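Local atomic coordinates of latent form of PPO4 Tyrosinase (Agaricus bisporus var. bisporus H97, PDB entry 4OUA), a protein that uses two copper ions to hydroxylate monophenols and oxidise the resulting o-diphenols to o-quinones, the first step of melanin synthesis. Residues G10-R15 with D343-N348. Sequence-based numbering, arbitrary orientation.
With NA (sodium ion), chain L.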
loop_
_atom_site.group_PDB
_atom_site.type_symbol
_atom_site.label_atom_id
_atom_site.label_comp_id
_atom_site.label_asym_id
_atom_site.label_seq_id
_atom_site.Cartn_x
_atom_site.Cartn_y
_atom_site.Cartn_z
ATOM N N GLY B 10 18.594 -1.008 -19.780
ATOM C CA GLY B 10 19.715 -1.159 -18.872
ATOM C C GLY B 10 19.615 -2.479 -18.137
ATOM O O GLY B 10 18.670 -3.238 -18.347
ATOM N N GLY B 11 20.586 -2.759 -17.276
ATOM C CA GLY B 11 20.601 -4.014 -16.545
ATOM C C GLY B 11 19.517 -4.099 -15.486
ATOM O O GLY B 11 18.617 -3.260 -15.430
ATOM N N VAL B 12 19.591 -5.131 -14.655
ATOM C CA VAL B 12 18.681 -5.254 -13.526
ATOM C C VAL B 12 19.147 -4.324 -12.413
ATOM O O VAL B 12 20.061 -4.648 -11.658
ATOM C CB VAL B 12 18.598 -6.702 -13.004
ATOM C CG1 VAL B 12 17.760 -6.763 -11.735
ATOM C CG2 VAL B 12 18.021 -7.615 -14.073
ATOM N N LYS B 13 18.521 -3.156 -12.328
ATOM C CA LYS B 13 18.912 -2.159 -11.343
ATOM C C LYS B 13 17.925 -2.116 -10.186
ATOM O O LYS B 13 16.730 -2.356 -10.364
ATOM C CB LYS B 13 19.030 -0.780 -11.995
ATOM C CG LYS B 13 20.163 -0.667 -13.002
ATOM C CD LYS B 13 21.506 -0.910 -12.339
ATOM C CE LYS B 13 22.646 -0.793 -13.334
ATOM N NZ LYS B 13 23.972 -0.953 -12.673
ATOM N N ASN B 14 18.432 -1.816 -8.998
ATOM C CA ASN B 14 17.586 -1.723 -7.821
ATOM C C ASN B 14 16.745 -0.456 -7.812
ATOM O O ASN B 14 17.176 0.597 -8.279
ATOM C CB ASN B 14 18.429 -1.784 -6.547
ATOM C CG ASN B 14 18.838 -3.193 -6.187
ATOM O OD1 ASN B 14 18.202 -4.161 -6.603
ATOM N ND2 ASN B 14 19.900 -3.317 -5.400
ATOM N N ARG B 15 15.534 -0.575 -7.286
ATOM C CA ARG B 15 14.731 0.592 -6.976
ATOM C C ARG B 15 15.148 1.065 -5.595
ATOM O O ARG B 15 14.936 0.371 -4.601
ATOM C CB ARG B 15 13.238 0.266 -7.034
ATOM C CG ARG B 15 12.744 -0.028 -8.439
ATOM C CD ARG B 15 11.307 -0.505 -8.448
ATOM N NE ARG B 15 10.814 -0.683 -9.811
ATOM C CZ ARG B 15 9.631 -1.203 -10.116
ATOM N NH1 ARG B 15 8.812 -1.605 -9.154
ATOM N NH2 ARG B 15 9.268 -1.326 -11.385
ATOM N N ASP B 343 9.148 -13.008 -11.359
ATOM C CA ASP B 343 10.527 -12.549 -11.447
ATOM C C ASP B 343 10.600 -11.098 -11.914
ATOM O O ASP B 343 10.297 -10.793 -13.067
ATOM C CB ASP B 343 11.322 -13.454 -12.390
ATOM C CG ASP B 343 12.774 -13.041 -12.512
ATOM O OD1 ASP B 343 13.269 -12.321 -11.617
ATOM O OD2 ASP B 343 13.423 -13.443 -13.501
ATOM N N THR B 344 11.008 -10.210 -11.013
ATOM C CA THR B 344 11.113 -8.789 -11.331
ATOM C C THR B 344 12.316 -8.509 -12.224
ATOM O O THR B 344 12.414 -7.438 -12.824
ATOM C CB THR B 344 11.227 -7.926 -10.060
ATOM O OG1 THR B 344 12.495 -8.156 -9.434
ATOM C CG2 THR B 344 10.108 -8.258 -9.083
ATOM N N ALA B 345 13.230 -9.470 -12.306
ATOM C CA ALA B 345 14.400 -9.339 -13.169
ATOM C C ALA B 345 13.978 -9.352 -14.633
ATOM O O ALA B 345 14.715 -8.899 -15.506
ATOM C CB ALA B 345 15.399 -10.447 -12.891
ATOM N N LEU B 346 12.785 -9.875 -14.890
ATOM C CA LEU B 346 12.234 -9.898 -16.239
ATOM C C LEU B 346 11.739 -8.512 -16.643
ATOM O O LEU B 346 11.499 -8.244 -17.820
ATOM C CB LEU B 346 11.099 -10.919 -16.335
ATOM C CG LEU B 346 10.489 -11.128 -17.723
ATOM C CD1 LEU B 346 11.534 -11.663 -18.689
ATOM C CD2 LEU B 346 9.286 -12.059 -17.651
ATOM N N LEU B 347 11.587 -7.635 -15.656
ATOM C CA LEU B 347 11.160 -6.262 -15.901
ATOM C C LEU B 347 12.290 -5.286 -15.593
ATOM O O LEU B 347 12.068 -4.082 -15.461
ATOM C CB LEU B 347 9.921 -5.924 -15.072
ATOM C CG LEU B 347 8.665 -6.723 -15.424
ATOM C CD1 LEU B 347 7.480 -6.277 -14.583
ATOM C CD2 LEU B 347 8.351 -6.594 -16.903
ATOM N N ASN B 348 13.500 -5.824 -15.474
ATOM C CA ASN B 348 14.705 -5.016 -15.323
ATOM C C ASN B 348 14.787 -4.234 -14.017
ATOM O O ASN B 348 15.219 -3.084 -14.012
ATOM C CB ASN B 348 14.830 -4.037 -16.494
ATOM C CG ASN B 348 15.110 -4.733 -17.812
ATOM O OD1 ASN B 348 14.750 -5.893 -18.008
ATOM N ND2 ASN B 348 15.766 -4.025 -18.723
HETATM NA NA NA L . 10.759 -1.922 -14.744
#
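A short two-stranded parallel sheet, 13-14 beside 349-350, begins where V12 meets N348 and A345. The CA atoms of V12 and N348 lie 4.4 Å apart. A345 belongs to the 3-10 turn 344-346, which leads into the second strand. The turn is started by an Asx turn: D343 OD1 accepts from A345 N at 2.9 Å, and the N-H comes from above the carboxylate plane. L347 N bonds back to T344 O.

V12 touches this turn with one methyl. CG1 is anti to the backbone N (chi1 174°), which sets CG2 beside that N and against A345. V12 CG2 lies 4.0 Å from A345 CB and 3.8 Å from A345 O. The patch is small and lies at the surface.

N348 buries more surface here than A345. Its phi and psi are both positive, the left-handed region, where the chain leaves the turn. Its CG lies beside the backbone N (chi1 -68°), and the amide reaches G10. N348 ND2 comes within 3.0 Å of G10 O, but the angle is too poor for a hydrogen bond.

R127 bridges the two segments: NH2 donates to G11 O and NE to N348 O. One residue before N348, L347 O binds the sodium ion at 2.6 Å. The side chain of R15 runs extended toward the sodium site, where it forms a salt bridge with E98, the other protein ligand of the ion, and makes a cation-pi contact with Y349. Both segments thus lie against helix 86-109, R15 on V94 and S95 and L347 on S95, and T344 also touches S290 of helix 277-295.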